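Local coordinates for adapter protein mecA 2 (Bacillus subtilis, PDB 3JTO) that targets unfolded and aggregated proteins and the competence factor ComK to the ClpC protease, this C-terminal domain being the part that interacts with ClpC, at residues 5-10 with 64-69; 17-22 with 57-62; 26-31 with 42-47; 33-38 with 76-81. All coordinates share one frame; numbering follows the deposited sequence.

Contact 1 of 4, residues 5-10 with 64-69; sequences DIIYQF and NPTTLT
Q9 and N64 form an antiparallel hydrogen-bonded pair, Q9 N giving a nearly straight bond (171°) to N64 O at 2.7 Å and N64 N returning one to Q9 O at 3.1 Å. A residue along, Y8 and P65 make the non-hydrogen-bonded pair. Proline suits this slot, having no N-H to offer, and its ring lies alongside the Y8 side chain, pointing the same way. P65 CB sits over the face of the phenol, 4.1 Å from the ring centroid, and P65 CG reaches the outer end, 3.4 Å from Y8 OH. The pairing adds the short strand 64-65 as an outermost strand of the antiparallel sheet, next to strand 4-10, while Y8 also packs on V56 and L59 of helix 49-59. After P65 the chain leaves the sheet, with just a weak bond from T66 N to I7 O. Threonine then serves on two sides. Its OG1, anti to the backbone N (chi1 -177°), accepts from L68 N at 3.1 Å, an ST turn just ahead of helix 70-76. That torsion leaves the methyl to press on I7, with T66 CG2 3.5 Å from I7 CG2.

Contact 2 of 4, residues 17-22 with 57-62; sequences IQLSES and AVLAEY
Y62 N donates to L59 O at 2.8 Å, a bond in the turn at the end of the helix, between two residues that both touch helix 13-25. The contact is a helix-to-helix packing between 13-25 and 49-59, which lie over the same face of the sheet, as the two helices of a ferredoxin-like beta-alpha-beta-beta-alpha-beta unit do. The contacts across the helices are van der Waals packing, and L19 is the hub. Its CG stands between the backbone N and the carbonyl carbon (chi1 86°), and from there it meets L59 CD2, the distance from L19 CG being 3.8 Å. A branched aliphatic residue fits because three partners converge on it: L59, which also packs on I6, Y8 and F10 of the sheet, V58, and Y62, whose side chain runs antiparallel to it, with ring atom CD2 3.6 Å from L19 CB. The CE1 side of the phenol lies near the aliphatic base of Q18, Y62 CE1 being 3.7 Å from Q18 CB. F10 of strand 4-10 packs against both L19 and L59. On another side of helix 13-25, S20 turns away and packs on I89 and Q90 of helix 85-93. Small S22 lets V58 approach closely. With V58 CG1 anti to its own N (chi1 165°), that methyl touches both helix residues, 3.8 Å from L19 CB and 3.8 Å from S22 CB.

Contact 3 of 4, residues 26-31 with 42-47; sequences IGITGG and LSLEDL
The peptide joining G30 to G31 is the flat group that meets L44: L44 CD2 lies over one of its faces, at the G31 CA end, 3.3 Å from that carbon and 3.5 Å from G31 N. L42 CD1 arrives at the same alpha carbon from further down the strand, and S43 O makes a CA-H...O contact with it, G31 CA to S43 O being 3.4 Å. Glycine suits this place twice over: its backbone (phi 101°, psi 149°) would jam a side chain against the preceding carbonyl, and its bare alpha carbon lets two leucines close in. I28 makes the loop's other contacts. Its two branches part, CG2 touching L44 CD2 at 3.8 Å while CD1 goes to L47 CD2 at 3.9 Å, and the branched isoleucine can thereby span residues on both sides of the corner in strand 39-47. Just before it, G27, with positive phi, is the C-prime residue of a Schellman motif that ends helix 13-25, I28 N bonding back to L23 O. The loop thus leaves that helix, packs I28 against L23 of helix 13-25 and V55 of helix 49-59, and leads into strand 32-36, while strand 39-47 pairs with strand 4-10 through the backbones of L42 and L44.

Contact 4 of 4, residues 33-38 with 76-81; sequences VYHYDG and YGKLIM
A classic beta bulge distinguishes the pairing of V33 with the edge strand 78-81: I80 and M81 together face the single residue V33. Its carbonyl serves both, V33 O taking I80 N at 2.8 Å, with the donor tilted from the carbonyl plane, and M81 N weakly at 3.3 Å. In return V33 N bonds to M81 O at 3.0 Å, approaching in the carbonyl plane on a lone pair of that oxygen. At the bulge the I80 side chain points toward strand 32-36: I80 CB lies 3.9 Å from V33 CG1, while the CG1-CD1 arm runs on to H35, CD1 touching its CB. Beyond the bulge the regular antiparallel ladder resumes, H35 and K78 bonding both ways. Here strand 78-81 extends the sheet as its outermost strand on this side, and strand 32-36 has strand 39-47 as its other neighbour. One face carries V33, H35, K78 and M81, with V33 packing on I16 and M81 on F13 of helix 13-25. On the other face Y34 and L79 meet, L79 CD1 lying off-centre above the phenol at 4.2 Å from its centroid; L73 of helix 70-76 packs against Y34 as well. G77, with no side chain, lets its CA come to 3.5 Å from H35 O. With Y36 CG anti to the backbone N (chi1 179°), the Y36 and Y76 side chains run side by side, and the backbone O of Y76 lies at the edge of the Y36 ring, in its plane, 3.8 Å from Y36 CD1.

From the N terminus, the chain runs through strand 4-10, and residues 64-69 return to it, so contact 1 closes a long loop that holds both helix 13-25 and helix 49-59. Inside that loop contact 2 joins these two helices, and within it again contact 3 closes a short loop from the end of helix 13-25, through strand 32-36, to strand 39-47. Contact 4 crosses all three, since its first segment lies inside each loop and its second, starting at the end of helix 70-76, lies beyond them all. Contacts 1, 3 and 4 reach one sheet, with strand order 64-65, 4-10, 39-47, 32-36, 78-81. F10 against L19 joins contacts 1 and 2, while L68 against Y36 joins contacts 1 and 4.

Contact 1 of 4, residues 5-10 with 64-69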
loop_
_atom_site.group_PDB
_atom_site.type_symbol
_atom_site.label_atom_id
_atom_site.label_comp_id
_atom_site.label_asym_id
_atom_site.label_seq_id
_atom_site.Cartn_x
_atom_site.Cartn_y
_atom_site.Cartn_z
ATOM N N ASP A 5 5.712 9.769 0.312
ATOM C CA ASP A 5 4.916 8.810 1.081
ATOM C C ASP A 5 3.550 8.649 0.420
ATOM O O ASP A 5 2.850 9.632 0.169
ATOM C CB ASP A 5 4.744 9.276 2.518
ATOM C CG ASP A 5 6.053 9.385 3.245
ATOM O OD1 ASP A 5 7.058 8.822 2.754
ATOM O OD2 ASP A 5 6.080 10.027 4.306
ATOM N N ILE A 6 3.178 7.409 0.134
ATOM C CA ILE A 6 1.979 7.136 -0.634
ATOM C C ILE A 6 1.029 6.286 0.194
ATOM O O ILE A 6 1.393 5.195 0.629
ATOM C CB ILE A 6 2.341 6.451 -1.988
ATOM C CG1 ILE A 6 2.821 7.508 -2.995
ATOM C CG2 ILE A 6 1.168 5.693 -2.573
ATOM C CD1 ILE A 6 3.392 6.930 -4.282
ATOM N N ILE A 7 -0.172 6.808 0.439
ATOM C CA ILE A 7 -1.245 6.022 1.037
ATOM C C ILE A 7 -2.476 5.932 0.138
ATOM O O ILE A 7 -3.063 6.947 -0.225
ATOM C CB ILE A 7 -1.697 6.561 2.382
ATOM C CG1 ILE A 7 -0.509 6.769 3.315
ATOM C CG2 ILE A 7 -2.681 5.597 3.013
ATOM C CD1 ILE A 7 -0.903 7.457 4.615
ATOM N N TYR A 8 -2.859 4.701 -0.194
ATOM C CA TYR A 8 -4.034 4.409 -1.003
ATOM C C TYR A 8 -5.102 3.597 -0.267
ATOM O O TYR A 8 -4.789 2.778 0.598
ATOM C CB TYR A 8 -3.617 3.653 -2.265
ATOM C CG TYR A 8 -3.430 4.552 -3.457
ATOM C CD1 TYR A 8 -4.286 4.478 -4.552
ATOM C CD2 TYR A 8 -2.412 5.490 -3.479
ATOM C CE1 TYR A 8 -4.121 5.312 -5.630
ATOM C CE2 TYR A 8 -2.239 6.321 -4.548
ATOM C CZ TYR A 8 -3.091 6.233 -5.616
ATOM O OH TYR A 8 -2.899 7.077 -6.675
ATOM N N GLN A 9 -6.351 3.813 -0.681
ATOM C CA GLN A 9 -7.571 3.204 -0.142
ATOM C C GLN A 9 -8.085 2.080 -1.070
ATOM O O GLN A 9 -8.193 2.271 -2.284
ATOM C CB GLN A 9 -8.627 4.294 -0.153
ATOM C CG GLN A 9 -9.519 4.448 1.032
ATOM C CD GLN A 9 -10.283 5.752 0.914
ATOM O OE1 GLN A 9 -10.620 6.165 -0.198
ATOM N NE2 GLN A 9 -10.531 6.428 2.042
ATOM N N PHE A 10 -8.426 0.923 -0.510
ATOM C CA PHE A 10 -8.971 -0.182 -1.309
ATOM C C PHE A 10 -10.230 -0.729 -0.666
ATOM O O PHE A 10 -10.290 -0.904 0.558
ATOM C CB PHE A 10 -7.943 -1.303 -1.484
ATOM C CG PHE A 10 -6.629 -0.820 -2.016
ATOM C CD1 PHE A 10 -6.399 -0.772 -3.382
ATOM C CD2 PHE A 10 -5.641 -0.369 -1.151
ATOM C CE1 PHE A 10 -5.205 -0.298 -3.873
ATOM C CE2 PHE A 10 -4.454 0.096 -1.630
ATOM C CZ PHE A 10 -4.226 0.137 -2.990
ATOM N N ASN A 64 -8.068 4.234 -4.713
ATOM C CA ASN A 64 -7.921 5.672 -4.783
ATOM C C ASN A 64 -6.997 6.187 -3.702
ATOM O O ASN A 64 -6.907 5.588 -2.633
ATOM C CB ASN A 64 -9.284 6.319 -4.609
ATOM C CG ASN A 64 -10.266 5.857 -5.641
ATOM O OD1 ASN A 64 -10.260 6.344 -6.766
ATOM N ND2 ASN A 64 -11.113 4.900 -5.273
ATOM N N PRO A 65 -6.311 7.309 -3.971
ATOM C CA PRO A 65 -5.487 7.876 -2.905
ATOM C C PRO A 65 -6.464 8.366 -1.858
ATOM O O PRO A 65 -7.634 8.601 -2.156
ATOM C CB PRO A 65 -4.783 9.063 -3.574
ATOM C CG PRO A 65 -5.171 9.010 -5.032
ATOM C CD PRO A 65 -6.440 8.229 -5.111
ATOM N N THR A 66 -5.995 8.510 -0.635
ATOM C CA THR A 66 -6.905 8.710 0.459
ATOM C C THR A 66 -6.681 10.072 1.050
ATOM O O THR A 66 -5.617 10.665 0.888
ATOM C CB THR A 66 -6.685 7.638 1.549
ATOM O OG1 THR A 66 -7.651 7.811 2.592
ATOM C CG2 THR A 66 -5.301 7.770 2.142
ATOM N N THR A 67 -7.695 10.551 1.751
ATOM C CA THR A 67 -7.622 11.787 2.519
ATOM C C THR A 67 -7.123 11.521 3.951
ATOM O O THR A 67 -6.566 12.400 4.604
ATOM C CB THR A 67 -9.013 12.452 2.554
ATOM O OG1 THR A 67 -9.288 12.929 3.875
ATOM C CG2 THR A 67 -10.089 11.427 2.184
ATOM N N LEU A 68 -7.326 10.299 4.428
ATOM C CA LEU A 68 -6.959 9.917 5.785
ATOM C C LEU A 68 -5.474 10.070 5.997
ATOM O O LEU A 68 -4.686 9.786 5.096
ATOM C CB LEU A 68 -7.364 8.464 6.052
ATOM C CG LEU A 68 -8.764 8.262 6.646
ATOM C CD1 LEU A 68 -9.761 9.332 6.168
ATOM C CD2 LEU A 68 -9.295 6.867 6.367
ATOM N N THR A 69 -5.087 10.500 7.193
ATOM C CA THR A 69 -3.677 10.634 7.525
ATOM C C THR A 69 -3.130 9.385 8.173
ATOM O O THR A 69 -3.872 8.588 8.745
ATOM C CB THR A 69 -3.429 11.772 8.505
ATOM O OG1 THR A 69 -4.058 11.463 9.765
ATOM C CG2 THR A 69 -3.958 13.083 7.934
HETATM O O HOH W 1 -11.291 3.382 -3.159
#

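Contact 2 of 4, residues 17-22 with 57-62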
loop_
_atom_site.group_PDB
_atom_site.type_symbol
_atom_site.label_atom_id
_atom_site.label_comp_id
_atom_site.label_asym_id
_atom_site.label_seq_id
_atom_site.Cartn_x
_atom_site.Cartn_y
_atom_site.Cartn_z
ATOM N N ILE A 17 -4.117 -8.023 -2.780
ATOM C CA ILE A 17 -3.554 -9.281 -3.241
ATOM C C ILE A 17 -3.206 -9.183 -4.725
ATOM O O ILE A 17 -2.121 -9.564 -5.144
ATOM C CB ILE A 17 -4.508 -10.467 -2.970
ATOM C CG1 ILE A 17 -4.492 -10.818 -1.483
ATOM C CG2 ILE A 17 -4.117 -11.695 -3.802
ATOM C CD1 ILE A 17 -5.729 -11.539 -1.029
ATOM N N GLN A 18 -4.119 -8.649 -5.521
ATOM C CA GLN A 18 -3.910 -8.634 -6.956
ATOM C C GLN A 18 -2.782 -7.728 -7.414
ATOM O O GLN A 18 -2.059 -8.065 -8.356
ATOM C CB GLN A 18 -5.202 -8.296 -7.689
ATOM C CG GLN A 18 -5.937 -9.547 -8.144
ATOM C CD GLN A 18 -7.426 -9.381 -8.090
ATOM O OE1 GLN A 18 -8.118 -10.169 -7.444
ATOM N NE2 GLN A 18 -7.937 -8.341 -8.752
ATOM N N LEU A 19 -2.618 -6.587 -6.751
ATOM C CA LEU A 19 -1.614 -5.633 -7.190
ATOM C C LEU A 19 -0.245 -5.990 -6.624
ATOM O O LEU A 19 0.782 -5.564 -7.134
ATOM C CB LEU A 19 -2.028 -4.181 -6.889
ATOM C CG LEU A 19 -1.840 -3.353 -5.601
ATOM C CD1 LEU A 19 -3.163 -2.917 -4.973
ATOM C CD2 LEU A 19 -0.879 -3.940 -4.558
ATOM N N SER A 20 -0.242 -6.804 -5.582
ATOM C CA SER A 20 0.979 -7.110 -4.861
ATOM C C SER A 20 2.062 -7.604 -5.804
ATOM O O SER A 20 3.247 -7.358 -5.594
ATOM C CB SER A 20 0.693 -8.159 -3.787
ATOM O OG SER A 20 1.860 -8.472 -3.057
ATOM N N GLU A 21 1.641 -8.296 -6.851
ATOM C CA GLU A 21 2.554 -8.917 -7.792
ATOM C C GLU A 21 3.169 -7.864 -8.721
ATOM O O GLU A 21 4.356 -7.918 -9.053
ATOM C CB GLU A 21 1.797 -9.976 -8.582
ATOM C CG GLU A 21 2.663 -11.058 -9.180
ATOM C CD GLU A 21 2.927 -10.814 -10.641
ATOM O OE1 GLU A 21 3.406 -9.711 -10.976
ATOM O OE2 GLU A 21 2.648 -11.722 -11.453
ATOM N N SER A 22 2.345 -6.905 -9.121
ATOM C CA SER A 22 2.790 -5.750 -9.884
ATOM C C SER A 22 3.788 -4.862 -9.122
ATOM O O SER A 22 4.736 -4.358 -9.722
ATOM C CB SER A 22 1.584 -4.922 -10.318
ATOM O OG SER A 22 0.741 -5.684 -11.158
ATOM N N ALA A 57 0.793 4.226 -10.415
ATOM C CA ALA A 57 0.170 3.735 -11.635
ATOM C C ALA A 57 -0.398 2.339 -11.429
ATOM O O ALA A 57 -1.433 1.985 -11.989
ATOM C CB ALA A 57 1.170 3.736 -12.771
ATOM N N VAL A 58 0.296 1.535 -10.637
ATOM C CA VAL A 58 -0.235 0.245 -10.238
ATOM C C VAL A 58 -1.461 0.418 -9.342
ATOM O O VAL A 58 -2.524 -0.139 -9.617
ATOM C CB VAL A 58 0.822 -0.582 -9.500
ATOM C CG1 VAL A 58 0.174 -1.757 -8.782
ATOM C CG2 VAL A 58 1.897 -1.057 -10.483
ATOM N N LEU A 59 -1.309 1.204 -8.278
ATOM C CA LEU A 59 -2.343 1.311 -7.252
ATOM C C LEU A 59 -3.620 1.909 -7.808
ATOM O O LEU A 59 -4.713 1.455 -7.470
ATOM C CB LEU A 59 -1.865 2.129 -6.052
ATOM C CG LEU A 59 -0.591 1.669 -5.363
ATOM C CD1 LEU A 59 -0.309 2.524 -4.140
ATOM C CD2 LEU A 59 -0.712 0.214 -4.983
ATOM N N ALA A 60 -3.477 2.919 -8.659
ATOM C CA ALA A 60 -4.632 3.590 -9.243
ATOM C C ALA A 60 -5.579 2.640 -9.982
ATOM O O ALA A 60 -6.760 2.944 -10.154
ATOM C CB ALA A 60 -4.194 4.720 -10.154
ATOM N N GLU A 61 -5.073 1.491 -10.410
ATOM C CA GLU A 61 -5.927 0.522 -11.087
ATOM C C GLU A 61 -6.877 -0.204 -10.141
ATOM O O GLU A 61 -7.842 -0.813 -10.592
ATOM C CB GLU A 61 -5.096 -0.511 -11.852
ATOM C CG GLU A 61 -4.522 -0.019 -13.166
ATOM C CD GLU A 61 -3.707 -1.088 -13.867
ATOM O OE1 GLU A 61 -3.435 -2.138 -13.238
ATOM O OE2 GLU A 61 -3.335 -0.878 -15.046
ATOM N N TYR A 62 -6.600 -0.151 -8.839
ATOM C CA TYR A 62 -7.366 -0.933 -7.862
ATOM C C TYR A 62 -8.006 -0.101 -6.752
ATOM O O TYR A 62 -8.934 -0.559 -6.084
ATOM C CB TYR A 62 -6.488 -2.001 -7.222
ATOM C CG TYR A 62 -6.002 -3.057 -8.165
ATOM C CD1 TYR A 62 -6.757 -4.199 -8.408
ATOM C CD2 TYR A 62 -4.773 -2.930 -8.799
ATOM C CE1 TYR A 62 -6.304 -5.177 -9.268
ATOM C CE2 TYR A 62 -4.313 -3.902 -9.659
ATOM C CZ TYR A 62 -5.078 -5.021 -9.891
ATOM O OH TYR A 62 -4.608 -5.993 -10.750
#

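Contact 3 of 4, residues 26-31 with 42-47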
loop_
_atom_site.group_PDB
_atom_site.type_symbol
_atom_site.label_atom_id
_atom_site.label_comp_id
_atom_site.label_asym_id
_atom_site.label_seq_id
_atom_site.Cartn_x
_atom_site.Cartn_y
_atom_site.Cartn_z
ATOM N N ILE A 26 8.208 -4.124 -9.932
ATOM C CA ILE A 26 8.909 -2.853 -10.021
ATOM C C ILE A 26 9.775 -2.589 -8.784
ATOM O O ILE A 26 10.052 -1.449 -8.443
ATOM C CB ILE A 26 7.929 -1.697 -10.297
ATOM C CG1 ILE A 26 7.006 -1.440 -9.102
ATOM C CG2 ILE A 26 7.090 -2.010 -11.531
ATOM C CD1 ILE A 26 6.043 -0.319 -9.359
ATOM N N GLY A 27 10.183 -3.660 -8.113
ATOM C CA GLY A 27 11.129 -3.576 -7.019
ATOM C C GLY A 27 10.597 -3.126 -5.669
ATOM O O GLY A 27 11.379 -2.732 -4.793
ATOM N N ILE A 28 9.279 -3.181 -5.485
ATOM C CA ILE A 28 8.693 -2.861 -4.183
ATOM C C ILE A 28 8.395 -4.132 -3.397
ATOM O O ILE A 28 7.687 -5.018 -3.871
ATOM C CB ILE A 28 7.410 -2.012 -4.299
ATOM C CG1 ILE A 28 7.749 -0.629 -4.849
ATOM C CG2 ILE A 28 6.771 -1.840 -2.930
ATOM C CD1 ILE A 28 8.482 0.244 -3.845
ATOM N N THR A 29 8.924 -4.201 -2.184
ATOM C CA THR A 29 8.918 -5.426 -1.414
ATOM C C THR A 29 8.323 -5.249 -0.005
ATOM O O THR A 29 8.085 -6.223 0.716
ATOM C CB THR A 29 10.360 -6.019 -1.384
ATOM O OG1 THR A 29 10.541 -6.913 -2.500
ATOM C CG2 THR A 29 10.628 -6.754 -0.095
ATOM N N GLY A 30 8.056 -4.003 0.371
ATOM C CA GLY A 30 7.574 -3.695 1.704
ATOM C C GLY A 30 6.129 -3.216 1.684
ATOM O O GLY A 30 5.285 -3.802 1.005
ATOM N N GLY A 31 5.854 -2.143 2.421
ATOM C CA GLY A 31 4.520 -1.588 2.517
ATOM C C GLY A 31 3.848 -2.006 3.809
ATOM O O GLY A 31 4.103 -3.084 4.342
ATOM N N LEU A 42 -3.017 0.800 2.049
ATOM C CA LEU A 42 -1.627 0.440 1.887
ATOM C C LEU A 42 -0.802 1.726 1.978
ATOM O O LEU A 42 -1.058 2.692 1.272
ATOM C CB LEU A 42 -1.414 -0.254 0.545
ATOM C CG LEU A 42 0.026 -0.528 0.097
ATOM C CD1 LEU A 42 0.626 -1.698 0.871
ATOM C CD2 LEU A 42 0.088 -0.801 -1.399
ATOM N N SER A 43 0.180 1.725 2.860
ATOM C CA SER A 43 1.056 2.863 3.047
ATOM C C SER A 43 2.477 2.475 2.631
ATOM O O SER A 43 2.998 1.442 3.068
ATOM C CB SER A 43 1.029 3.305 4.516
ATOM O OG SER A 43 1.944 4.355 4.754
ATOM N N LEU A 44 3.085 3.300 1.782
ATOM C CA LEU A 44 4.465 3.111 1.345
ATOM C C LEU A 44 5.216 4.421 1.537
ATOM O O LEU A 44 4.754 5.469 1.119
ATOM C CB LEU A 44 4.514 2.693 -0.122
ATOM C CG LEU A 44 4.089 1.266 -0.475
ATOM C CD1 LEU A 44 3.690 1.194 -1.934
ATOM C CD2 LEU A 44 5.210 0.239 -0.126
ATOM N N GLU A 45 6.377 4.361 2.174
ATOM C CA GLU A 45 7.101 5.573 2.541
ATOM C C GLU A 45 8.461 5.692 1.871
ATOM O O GLU A 45 9.059 4.685 1.515
ATOM C CB GLU A 45 7.267 5.636 4.050
ATOM C CG GLU A 45 6.019 6.069 4.771
ATOM C CD GLU A 45 6.128 5.874 6.271
ATOM O OE1 GLU A 45 6.971 5.056 6.700
ATOM O OE2 GLU A 45 5.364 6.534 7.011
ATOM N N ASP A 46 8.920 6.935 1.693
ATOM C CA ASP A 46 10.284 7.240 1.230
ATOM C C ASP A 46 10.603 6.695 -0.148
ATOM O O ASP A 46 11.637 6.075 -0.354
ATOM C CB ASP A 46 11.334 6.734 2.226
ATOM C CG ASP A 46 11.076 7.230 3.639
ATOM O OD1 ASP A 46 10.530 8.353 3.794
ATOM O OD2 ASP A 46 11.404 6.494 4.594
ATOM N N LEU A 47 9.703 6.926 -1.089
ATOM C CA LEU A 47 9.908 6.505 -2.460
ATOM C C LEU A 47 10.611 7.616 -3.246
ATOM O O LEU A 47 10.260 8.781 -3.123
ATOM C CB LEU A 47 8.553 6.168 -3.104
ATOM C CG LEU A 47 7.728 5.103 -2.367
ATOM C CD1 LEU A 47 6.374 4.912 -3.017
ATOM C CD2 LEU A 47 8.478 3.773 -2.286
#

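Contact 4 of 4, residues 33-38 with 76-81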
loop_
_atom_site.group_PDB
_atom_site.type_symbol
_atom_site.label_atom_id
_atom_site.label_comp_id
_atom_site.label_asym_id
_atom_site.label_seq_id
_atom_site.Cartn_x
_atom_site.Cartn_y
_atom_site.Cartn_z
ATOM N N VAL A 33 0.014 -2.404 5.684
ATOM C CA VAL A 33 -1.426 -2.493 5.451
ATOM C C VAL A 33 -2.212 -2.233 6.718
ATOM O O VAL A 33 -1.924 -2.823 7.768
ATOM C CB VAL A 33 -1.855 -3.886 4.908
ATOM C CG1 VAL A 33 -3.378 -3.977 4.838
ATOM C CG2 VAL A 33 -1.221 -4.142 3.554
ATOM N N TYR A 34 -3.204 -1.350 6.601
ATOM C CA TYR A 34 -4.109 -1.008 7.687
ATOM C C TYR A 34 -5.541 -1.368 7.326
ATOM O O TYR A 34 -5.921 -1.356 6.164
ATOM C CB TYR A 34 -4.060 0.492 7.996
ATOM C CG TYR A 34 -2.745 0.960 8.552
ATOM C CD1 TYR A 34 -2.485 0.896 9.920
ATOM C CD2 TYR A 34 -1.754 1.470 7.714
ATOM C CE1 TYR A 34 -1.270 1.313 10.435
ATOM C CE2 TYR A 34 -0.541 1.899 8.223
ATOM C CZ TYR A 34 -0.308 1.808 9.583
ATOM O OH TYR A 34 0.889 2.224 10.094
ATOM N N HIS A 35 -6.330 -1.685 8.339
ATOM C CA HIS A 35 -7.761 -1.827 8.177
ATOM C C HIS A 35 -8.402 -0.705 8.969
ATOM O O HIS A 35 -8.089 -0.504 10.138
ATOM C CB HIS A 35 -8.262 -3.179 8.694
ATOM C CG HIS A 35 -9.694 -3.444 8.354
ATOM N ND1 HIS A 35 -10.727 -3.200 9.231
ATOM C CD2 HIS A 35 -10.268 -3.871 7.204
ATOM C CE1 HIS A 35 -11.874 -3.493 8.645
ATOM N NE2 HIS A 35 -11.622 -3.901 7.415
ATOM N N TYR A 36 -9.306 0.016 8.331
ATOM C CA TYR A 36 -9.964 1.144 8.972
ATOM C C TYR A 36 -11.263 1.478 8.243
ATOM O O TYR A 36 -11.293 1.506 7.019
ATOM C CB TYR A 36 -9.050 2.370 8.960
ATOM C CG TYR A 36 -9.710 3.571 9.583
ATOM C CD1 TYR A 36 -9.768 3.702 10.964
ATOM C CD2 TYR A 36 -10.289 4.563 8.804
ATOM C CE1 TYR A 36 -10.380 4.781 11.557
ATOM C CE2 TYR A 36 -10.915 5.654 9.388
ATOM C CZ TYR A 36 -10.954 5.754 10.769
ATOM O OH TYR A 36 -11.551 6.813 11.394
ATOM N N ASP A 37 -12.315 1.751 9.009
ATOM C CA ASP A 37 -13.648 2.069 8.483
ATOM C C ASP A 37 -14.101 1.132 7.371
ATOM O O ASP A 37 -14.489 1.579 6.287
ATOM C CB ASP A 37 -13.725 3.504 7.978
ATOM C CG ASP A 37 -15.143 3.892 7.559
ATOM O OD1 ASP A 37 -16.101 3.320 8.130
ATOM O OD2 ASP A 37 -15.295 4.750 6.662
ATOM N N GLY A 38 -14.035 -0.163 7.640
ATOM C CA GLY A 38 -14.441 -1.162 6.672
ATOM C C GLY A 38 -13.585 -1.290 5.424
ATOM O O GLY A 38 -13.979 -2.003 4.501
ATOM N N TYR A 76 -5.971 4.839 15.270
ATOM C CA TYR A 76 -7.345 4.361 15.340
ATOM C C TYR A 76 -7.661 3.196 14.389
ATOM O O TYR A 76 -8.748 2.643 14.419
ATOM C CB TYR A 76 -8.307 5.513 15.051
ATOM C CG TYR A 76 -8.253 6.600 16.075
ATOM C CD1 TYR A 76 -8.529 6.318 17.407
ATOM C CD2 TYR A 76 -7.938 7.922 15.720
ATOM C CE1 TYR A 76 -8.485 7.307 18.360
ATOM C CE2 TYR A 76 -7.893 8.924 16.685
ATOM C CZ TYR A 76 -8.169 8.606 17.996
ATOM O OH TYR A 76 -8.151 9.557 18.977
ATOM N N GLY A 77 -6.721 2.846 13.528
ATOM C CA GLY A 77 -6.939 1.738 12.628
ATOM C C GLY A 77 -6.388 0.450 13.200
ATOM O O GLY A 77 -5.989 0.378 14.358
ATOM N N LYS A 78 -6.379 -0.581 12.372
ATOM C CA LYS A 78 -5.922 -1.892 12.784
ATOM C C LYS A 78 -4.770 -2.253 11.868
ATOM O O LYS A 78 -4.924 -2.274 10.646
ATOM C CB LYS A 78 -7.068 -2.909 12.674
ATOM C CG LYS A 78 -6.677 -4.373 12.843
ATOM C CD LYS A 78 -7.803 -5.161 13.523
ATOM C CE LYS A 78 -9.176 -4.899 12.882
ATOM N NZ LYS A 78 -10.340 -5.161 13.817
ATOM N N LEU A 79 -3.610 -2.491 12.468
ATOM C CA LEU A 79 -2.403 -2.829 11.730
ATOM C C LEU A 79 -2.465 -4.287 11.306
ATOM O O LEU A 79 -2.605 -5.171 12.138
ATOM C CB LEU A 79 -1.172 -2.580 12.587
ATOM C CG LEU A 79 0.163 -2.906 11.915
ATOM C CD1 LEU A 79 0.277 -2.137 10.630
ATOM C CD2 LEU A 79 1.328 -2.574 12.847
ATOM N N ILE A 80 -2.384 -4.525 10.003
ATOM C CA ILE A 80 -2.524 -5.870 9.463
ATOM C C ILE A 80 -1.150 -6.460 9.128
ATOM O O ILE A 80 -0.804 -7.545 9.578
ATOM C CB ILE A 80 -3.451 -5.859 8.213
ATOM C CG1 ILE A 80 -4.742 -5.104 8.534
ATOM C CG2 ILE A 80 -3.789 -7.269 7.763
ATOM C CD1 ILE A 80 -5.476 -5.680 9.741
ATOM N N MET A 81 -0.372 -5.719 8.349
ATOM C CA MET A 81 0.982 -6.105 7.993
ATOM C C MET A 81 1.908 -4.938 8.257
ATOM O O MET A 81 1.752 -3.846 7.691
ATOM C CB MET A 81 1.056 -6.534 6.528
ATOM C CG MET A 81 0.139 -7.697 6.249
ATOM S SD MET A 81 0.006 -8.210 4.541
ATOM C CE MET A 81 -1.305 -9.416 4.737
#